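Local structure of Alpha/beta hydrolase family protein (Bacillus anthracis, 3OOS) at residues 76-81 with 105-110; 171-176 with 181-186. The protein is probably a hydrolase of the alpha/beta fold family, whose natural substrate is not established. All coordinates share one frame; numbering follows the deposited sequence.

Interaction 1: residues 76-81 with 105-110; sequences ETIKDL and ALVYAT
The hydroxyl OH of Y108 is gripped by two groups, hydrogen-bonded both to E82 OE2, one residue beyond 76-81, and to NE1 of W93. Held at its polar end, the buried phenol lies against I78 and L81. CG2 of I78 sits over one face of the ring, 4.2 Å from the Y108 ring centroid and 28° off its normal, a CH-pi contact; chi1 of -61° puts it there by setting CG2 opposite the backbone N. The other branch of I78 works at the root of the same side chain: its CD1 comes 3.6 Å from Y108 CB. Both branches lie on the same face of the Y108 ring, CG2 over the ring and CD1 nearer its root. L81 CD1 approaches the ring obliquely, 3.8 Å from Y108 CE2. On the preceding residue of helix 100-112, V107 CG1 meets I78 CG1 at 4.1 Å, closing the apolar seam without any hydrogen bond across it. The short helical segments cross at -74° with axes 9.8 Å apart, and the closest CA atoms are those of I78 and Y108, at 5.9 Å. The seam packs against the central sheet: L81 and A105 rest on F95 of strand 93-98, whose ring also meets Y108, while Y108 touches L116 and A109 touches I119 of strand 116-122.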
ATOM      1  N   GLU A  76       4.094  -3.662  14.971  1.00 10.80           N
ATOM      2  CA  GLU A  76       2.853  -4.031  15.666  1.00 10.77           C
ATOM      3  C   GLU A  76       1.758  -4.384  14.659  1.00 10.14           C
ATOM      4  O   GLU A  76       0.940  -5.275  14.904  1.00 10.07           O
ATOM      5  CB  GLU A  76       2.388  -2.919  16.613  1.00 11.24           C
ATOM      6  CG  GLU A  76       3.263  -2.775  17.867  1.00 12.70           C
ATOM      7  CD  GLU A  76       3.269  -4.023  18.740  1.00 15.61           C
ATOM      8  OE1 GLU A  76       2.181  -4.450  19.175  1.00 16.77           O
ATOM      9  OE2 GLU A  76       4.363  -4.576  18.995  1.00 17.85           O
ATOM     10  N   THR A  77       1.769  -3.692  13.521  1.00  9.43           N
ATOM     11  CA  THR A  77       0.870  -3.996  12.406  1.00  9.10           C
ATOM     12  C   THR A  77       1.063  -5.441  11.925  1.00  8.99           C
ATOM     13  O   THR A  77       0.087  -6.175  11.721  1.00  8.52           O
ATOM     14  CB  THR A  77       1.076  -3.008  11.233  1.00  9.01           C
ATOM     15  OG1 THR A  77       0.832  -1.668  11.683  1.00  9.22           O
ATOM     16  CG2 THR A  77       0.147  -3.333  10.068  1.00  8.92           C
ATOM     17  N   ILE A  78       2.319  -5.850  11.755  1.00  9.02           N
ATOM     18  CA  ILE A  78       2.618  -7.222  11.329  1.00  9.14           C
ATOM     19  C   ILE A  78       2.091  -8.251  12.334  1.00  9.24           C
ATOM     20  O   ILE A  78       1.525  -9.276  11.941  1.00  9.37           O
ATOM     21  CB  ILE A  78       4.131  -7.435  11.021  1.00  9.20           C
ATOM     22  CG1 ILE A  78       4.591  -6.508   9.889  1.00  9.48           C
ATOM     23  CG2 ILE A  78       4.421  -8.897  10.641  1.00  9.31           C
ATOM     24  CD1 ILE A  78       3.665  -6.454   8.681  1.00 10.94           C
ATOM     25  N   LYS A  79       2.260  -7.964  13.624  0.50  9.41           N
ATOM     26  CA  LYS A  79       1.730  -8.823  14.682  0.50  9.42           C
ATOM     27  C   LYS A  79       0.205  -8.949  14.592  0.50  9.28           C
ATOM     28  O   LYS A  79      -0.345 -10.032  14.799  0.50  9.36           O
ATOM     29  CB  LYS A  79       2.157  -8.307  16.056  0.50  9.72           C
ATOM     30  CG  LYS A  79       3.664  -8.284  16.257  0.50 10.16           C
ATOM     31  CD  LYS A  79       4.023  -7.689  17.606  0.50 10.85           C
ATOM     32  CE  LYS A  79       5.520  -7.758  17.851  0.50 11.56           C
ATOM     33  NZ  LYS A  79       5.989  -9.168  17.921  0.50 12.55           N
ATOM     34  N   ASP A  80      -0.464  -7.841  14.268  1.00  9.12           N
ATOM     35  CA  ASP A  80      -1.919  -7.831  14.052  1.00  8.90           C
ATOM     36  C   ASP A  80      -2.309  -8.691  12.851  1.00  8.58           C
ATOM     37  O   ASP A  80      -3.232  -9.506  12.939  1.00  8.45           O
ATOM     38  CB  ASP A  80      -2.438  -6.401  13.855  1.00  9.05           C
ATOM     39  CG  ASP A  80      -2.477  -5.598  15.148  1.00  9.97           C
ATOM     40  OD1 ASP A  80      -2.223  -6.162  16.234  1.00 11.08           O
ATOM     41  OD2 ASP A  80      -2.775  -4.387  15.069  1.00 11.23           O
ATOM     42  N   LEU A  81      -1.600  -8.517  11.736  1.00  8.27           N
ATOM     43  CA  LEU A  81      -1.867  -9.311  10.534  1.00  7.90           C
ATOM     44  C   LEU A  81      -1.617 -10.801  10.772  1.00  7.90           C
ATOM     45  O   LEU A  81      -2.355 -11.651  10.273  1.00  7.70           O
ATOM     46  CB  LEU A  81      -1.049  -8.804   9.339  1.00  7.87           C
ATOM     47  CG  LEU A  81      -1.429  -7.407   8.827  1.00  8.07           C
ATOM     48  CD1 LEU A  81      -0.452  -6.943   7.754  1.00  8.43           C
ATOM     49  CD2 LEU A  81      -2.873  -7.359   8.312  1.00  8.84           C
ATOM     50  N   ALA A 105       4.790  -4.270   3.296  1.00  7.63           N
ATOM     51  CA  ALA A 105       5.103  -5.586   2.720  1.00  7.68           C
ATOM     52  C   ALA A 105       6.541  -6.013   3.011  1.00  7.77           C
ATOM     53  O   ALA A 105       6.797  -7.166   3.369  1.00  7.80           O
ATOM     54  CB  ALA A 105       4.848  -5.589   1.214  1.00  7.66           C
ATOM     55  N   LEU A 106       7.472  -5.077   2.847  1.00  7.82           N
ATOM     56  CA  LEU A 106       8.882  -5.352   3.098  1.00  7.93           C
ATOM     57  C   LEU A 106       9.128  -5.672   4.568  1.00  8.15           C
ATOM     58  O   LEU A 106       9.899  -6.575   4.883  1.00  8.48           O
ATOM     59  CB  LEU A 106       9.764  -4.190   2.630  1.00  7.98           C
ATOM     60  CG  LEU A 106       9.720  -3.897   1.122  1.00  8.55           C
ATOM     61  CD1 LEU A 106      10.488  -2.618   0.801  1.00  9.38           C
ATOM     62  CD2 LEU A 106      10.250  -5.068   0.275  1.00  9.23           C
ATOM     63  N   VAL A 107       8.461  -4.943   5.457  1.00  7.99           N
ATOM     64  CA  VAL A 107       8.561  -5.219   6.891  1.00  8.38           C
ATOM     65  C   VAL A 107       7.909  -6.562   7.251  1.00  8.33           C
ATOM     66  O   VAL A 107       8.432  -7.290   8.087  1.00  8.52           O
ATOM     67  CB  VAL A 107       8.026  -4.040   7.748  1.00  8.39           C
ATOM     68  CG1 VAL A 107       8.082  -4.371   9.241  1.00  8.92           C
ATOM     69  CG2 VAL A 107       8.847  -2.783   7.464  1.00  8.96           C
ATOM     70  N   TYR A 108       6.793  -6.911   6.606  1.00  8.43           N
ATOM     71  CA  TYR A 108       6.210  -8.247   6.804  1.00  8.45           C
ATOM     72  C   TYR A 108       7.253  -9.322   6.483  1.00  8.78           C
ATOM     73  O   TYR A 108       7.438 -10.279   7.250  1.00  8.89           O
ATOM     74  CB  TYR A 108       4.952  -8.441   5.942  1.00  8.28           C
ATOM     75  CG  TYR A 108       3.903  -9.392   6.513  1.00  8.28           C
ATOM     76  CD1 TYR A 108       4.261 -10.513   7.274  1.00  8.10           C
ATOM     77  CD2 TYR A 108       2.548  -9.175   6.269  1.00  8.37           C
ATOM     78  CE1 TYR A 108       3.289 -11.382   7.787  1.00  8.30           C
ATOM     79  CE2 TYR A 108       1.573 -10.034   6.769  1.00  8.12           C
ATOM     80  CZ  TYR A 108       1.944 -11.130   7.526  1.00  8.04           C
ATOM     81  OH  TYR A 108       0.961 -11.968   8.016  1.00  8.72           O
ATOM     82  N   ALA A 109       7.951  -9.144   5.363  1.00  8.99           N
ATOM     83  CA  ALA A 109       8.981 -10.094   4.944  1.00  9.71           C
ATOM     84  C   ALA A 109      10.152 -10.156   5.930  1.00 10.22           C
ATOM     85  O   ALA A 109      10.627 -11.241   6.271  1.00 10.97           O
ATOM     86  CB  ALA A 109       9.463  -9.765   3.540  1.00  9.78           C
ATOM     87  N   THR A 110      10.614  -9.007   6.407  1.00 10.40           N
ATOM     88  CA  THR A 110      11.777  -9.007   7.297  1.00 10.95           C
ATOM     89  C   THR A 110      11.456  -9.536   8.703  1.00 11.21           C
ATOM     90  O   THR A 110      12.315 -10.133   9.356  1.00 11.79           O
ATOM     91  CB  THR A 110      12.468  -7.629   7.377  1.00 10.83           C
ATOM     92  OG1 THR A 110      11.552  -6.655   7.890  1.00 11.72           O
ATOM     93  CG2 THR A 110      12.969  -7.193   5.994  1.00 11.07           C
TER

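Interaction 2: residues 171-176 with 181-186; sequences EWALMS and EKLEEA
Two consecutive helices, 162-176 and 180-186, joined by a short turn, lie in the mainly helical insertion between sheet strands 116-122 and 224-229 and meet through three apolar side chains. L183 carries the contact, touching both A173 and L174. Its CG stands opposite the backbone N (chi1 171°), which carries CG toward helix 162-176; with chi2 58° both methyls reach it, CD1 lying 3.9 Å from A173 CB and CD2 equally near that same methyl. CD2 also meets CD2 of L174 at 3.7 Å, the two leucine side chains crossing at about a right angle. A173 therefore fits against the fork of L183, with L174 beside it; no hydrogen bond spans the 115 Å² interface, and the nearest CA atoms, of L174 and L183, are 7.4 Å apart. L183 also packs on F177 of the connecting turn. Outside this apolar core, in one of its two conformers, E184 OE1 forms a salt bridge with R170 NH2 of helix 162-176. Within 171-176, S176 OG donates to the backbone O of W172 over 2.8 Å, coming from above the carbonyl plane, 39° out of it. One residue earlier, the selenomethionine methyl CE of M175 sits 3.6 Å above the W172 ring plane, and both side chains face helix 145-155, where they touch I148. A helical insertion at this point in the chain forms the cap, or lid, of many alpha/beta hydrolases, and these helices are consistent with that role.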
ATOM      1  N   GLU A 171      -6.243  17.849  -7.791  1.00 11.56           N
ATOM      2  CA  GLU A 171      -4.881  18.266  -8.115  1.00 11.16           C
ATOM      3  C   GLU A 171      -3.888  17.136  -7.830  1.00 11.09           C
ATOM      4  O   GLU A 171      -3.010  16.848  -8.650  1.00 11.07           O
ATOM      5  CB  GLU A 171      -4.513  19.526  -7.320  1.00 11.40           C
ATOM      6  CG  GLU A 171      -3.215  20.198  -7.746  1.00 11.87           C
ATOM      7  CD  GLU A 171      -2.980  21.528  -7.044  1.00 12.99           C
ATOM      8  OE1 GLU A 171      -3.830  21.940  -6.226  1.00 13.80           O
ATOM      9  OE2 GLU A 171      -1.943  22.166  -7.313  1.00 14.30           O
ATOM     10  N   TRP A 172      -4.045  16.490  -6.673  1.00 10.70           N
ATOM     11  CA  TRP A 172      -3.194  15.365  -6.297  1.00 10.77           C
ATOM     12  C   TRP A 172      -3.313  14.214  -7.295  1.00 10.72           C
ATOM     13  O   TRP A 172      -2.298  13.671  -7.740  1.00 10.90           O
ATOM     14  CB  TRP A 172      -3.526  14.873  -4.882  1.00 10.81           C
ATOM     15  CG  TRP A 172      -2.535  13.871  -4.384  1.00 11.46           C
ATOM     16  CD1 TRP A 172      -2.532  12.529  -4.633  1.00 11.70           C
ATOM     17  CD2 TRP A 172      -1.382  14.132  -3.571  1.00 11.90           C
ATOM     18  NE1 TRP A 172      -1.457  11.937  -4.023  1.00 11.88           N
ATOM     19  CE2 TRP A 172      -0.733  12.896  -3.364  1.00 12.28           C
ATOM     20  CE3 TRP A 172      -0.838  15.288  -2.996  1.00 12.15           C
ATOM     21  CZ2 TRP A 172       0.435  12.779  -2.599  1.00 12.54           C
ATOM     22  CZ3 TRP A 172       0.331  15.171  -2.237  1.00 12.75           C
ATOM     23  CH2 TRP A 172       0.951  13.927  -2.049  1.00 12.82           C
ATOM     24  N   ALA A 173      -4.549  13.857  -7.641  1.00 10.62           N
ATOM     25  CA  ALA A 173      -4.806  12.751  -8.564  1.00 10.71           C
ATOM     26  C   ALA A 173      -4.182  13.005  -9.937  1.00 10.81           C
ATOM     27  O   ALA A 173      -3.567  12.111 -10.526  1.00 10.90           O
ATOM     28  CB  ALA A 173      -6.306  12.503  -8.692  1.00 10.78           C
ATOM     29  N   LEU A 174      -4.328  14.229 -10.436  1.00 10.91           N
ATOM     30  CA  LEU A 174      -3.788  14.582 -11.750  1.00 11.25           C
ATOM     31  C   LEU A 174      -2.267  14.467 -11.812  1.00 11.71           C
ATOM     32  O   LEU A 174      -1.707  14.089 -12.839  1.00 12.10           O
ATOM     33  CB  LEU A 174      -4.248  15.979 -12.164  1.00 11.17           C
ATOM     34  CG  LEU A 174      -5.713  16.032 -12.605  1.00 10.82           C
ATOM     35  CD1 LEU A 174      -6.233  17.461 -12.542  1.00 10.99           C
ATOM     36  CD2 LEU A 174      -5.906  15.443 -14.002  1.00 11.01           C
HETATM   37  N   MSE A 175      -1.611  14.779 -10.701  1.00 12.04           N
HETATM   38  CA  MSE A 175      -0.168  14.632 -10.589  1.00 12.55           C
HETATM   39  C   MSE A 175       0.232  13.156 -10.535  1.00 12.60           C
HETATM   40  O   MSE A 175       1.358  12.796 -10.898  1.00 13.30           O
HETATM   41  CB  MSE A 175       0.314  15.348  -9.332  1.00 12.68           C
HETATM   42  CG  MSE A 175       1.787  15.199  -9.056  1.00 13.86           C
HETATM   43 SE   MSE A 175       2.152  15.626  -7.213  0.50 14.51          SE
HETATM   44  CE  MSE A 175       1.125  14.215  -6.314  1.00 14.86           C
ATOM     45  N   SER A 176      -0.702  12.319 -10.093  1.00 12.32           N
ATOM     46  CA  SER A 176      -0.457  10.901  -9.812  1.00 12.46           C
ATOM     47  C   SER A 176      -0.813   9.962 -10.960  1.00 12.18           C
ATOM     48  O   SER A 176      -0.619   8.746 -10.851  1.00 11.98           O
ATOM     49  CB  SER A 176      -1.257  10.486  -8.574  1.00 12.67           C
ATOM     50  OG  SER A 176      -0.922  11.299  -7.472  1.00 14.34           O
ATOM     51  N   GLU A 181      -7.212  10.776 -19.206  1.00 14.28           N
ATOM     52  CA  GLU A 181      -8.256   9.843 -19.628  1.00 15.31           C
ATOM     53  C   GLU A 181      -8.334   8.631 -18.693  1.00 15.05           C
ATOM     54  O   GLU A 181      -9.430   8.217 -18.304  1.00 15.07           O
ATOM     55  CB  GLU A 181      -8.013   9.398 -21.076  1.00 16.01           C
ATOM     56  CG  GLU A 181      -9.092   8.495 -21.668  1.00 18.82           C
ATOM     57  CD  GLU A 181      -8.797   8.118 -23.111  1.00 22.58           C
ATOM     58  OE1 GLU A 181      -8.555   9.028 -23.935  1.00 25.05           O
ATOM     59  OE2 GLU A 181      -8.803   6.910 -23.425  1.00 24.99           O
ATOM     60  N   LYS A 182      -7.175   8.078 -18.332  1.00 14.74           N
ATOM     61  CA  LYS A 182      -7.124   6.931 -17.421  0.50 14.75           C
ATOM     62  C   LYS A 182      -7.638   7.289 -16.027  1.00 14.57           C
ATOM     63  O   LYS A 182      -8.265   6.465 -15.364  1.00 14.54           O
ATOM     64  CB  LYS A 182      -5.712   6.344 -17.346  0.50 14.77           C
ATOM     65  CG  LYS A 182      -5.241   5.673 -18.632  0.50 15.51           C
ATOM     66  CD  LYS A 182      -6.223   4.615 -19.107  0.50 16.57           C
ATOM     67  CE  LYS A 182      -5.707   3.910 -20.352  0.50 17.52           C
ATOM     68  NZ  LYS A 182      -6.681   2.907 -20.870  0.50 18.10           N
ATOM     69  N   LEU A 183      -7.380   8.521 -15.586  1.00 14.36           N
ATOM     70  CA  LEU A 183      -7.921   8.992 -14.308  1.00 14.35           C
ATOM     71  C   LEU A 183      -9.451   9.040 -14.345  1.00 14.82           C
ATOM     72  O   LEU A 183     -10.112   8.534 -13.432  1.00 14.45           O
ATOM     73  CB  LEU A 183      -7.356  10.369 -13.920  1.00 14.17           C
ATOM     74  CG  LEU A 183      -8.005  11.068 -12.712  1.00 14.26           C
ATOM     75  CD1 LEU A 183      -7.933  10.224 -11.436  1.00 14.66           C
ATOM     76  CD2 LEU A 183      -7.376  12.432 -12.472  1.00 14.42           C
ATOM     77  N   GLU A 184      -9.999   9.641 -15.399  1.00 15.50           N
ATOM     78  CA  GLU A 184     -11.443   9.760 -15.534  0.50 16.05           C
ATOM     79  C   GLU A 184     -12.109   8.382 -15.540  1.00 16.21           C
ATOM     80  O   GLU A 184     -13.141   8.188 -14.890  1.00 16.20           O
ATOM     81  CB  GLU A 184     -11.807  10.562 -16.787  0.50 16.39           C
ATOM     82  CG  GLU A 184     -13.027  11.445 -16.608  0.50 17.25           C
ATOM     83  CD  GLU A 184     -12.960  12.280 -15.341  0.50 17.75           C
ATOM     84  OE1 GLU A 184     -11.884  12.836 -15.032  0.50 17.98           O
ATOM     85  OE2 GLU A 184     -13.991  12.378 -14.648  0.50 18.63           O
ATOM     86  N   GLU A 185     -11.506   7.430 -16.248  1.00 16.31           N
ATOM     87  CA  GLU A 185     -12.025   6.066 -16.305  1.00 16.83           C
ATOM     88  C   GLU A 185     -11.893   5.356 -14.959  1.00 16.56           C
ATOM     89  O   GLU A 185     -12.791   4.613 -14.557  1.00 16.90           O
ATOM     90  CB  GLU A 185     -11.330   5.267 -17.409  1.00 17.13           C
ATOM     91  CG  GLU A 185     -11.688   5.740 -18.811  1.00 18.96           C
ATOM     92  CD  GLU A 185     -10.896   5.045 -19.905  1.00 21.40           C
ATOM     93  OE1 GLU A 185     -10.149   4.084 -19.611  1.00 22.81           O
ATOM     94  OE2 GLU A 185     -11.025   5.464 -21.074  1.00 23.29           O
ATOM     95  N   ALA A 186     -10.784   5.600 -14.259  1.00 16.18           N
ATOM     96  CA  ALA A 186     -10.544   4.973 -12.954  1.00 16.09           C
ATOM     97  C   ALA A 186     -11.568   5.412 -11.913  1.00 16.28           C
ATOM     98  O   ALA A 186     -11.949   4.630 -11.043  1.00 15.97           O
ATOM     99  CB  ALA A 186      -9.127   5.262 -12.461  1.00 15.78           C
TER

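From the N terminus, after the first strands, helix 74-87 leads into strand 93-98 and the chain returns in helix 100-112, so interaction 1 closes a loop of 23 residues and joins two helices that both pack on the central sheet. The turn between that strand and the second helix matches the nucleophile elbow pattern of the family. After strand 116-122 the chain enters the helical insertion, where interaction 2 closes a far shorter loop of four residues. The two contacts follow in series, neither nesting nor crossing. Their centres are 30 Å apart, on opposite sides of the chain's centre: one joins core helices, the other joins two consecutive helices of the insertion.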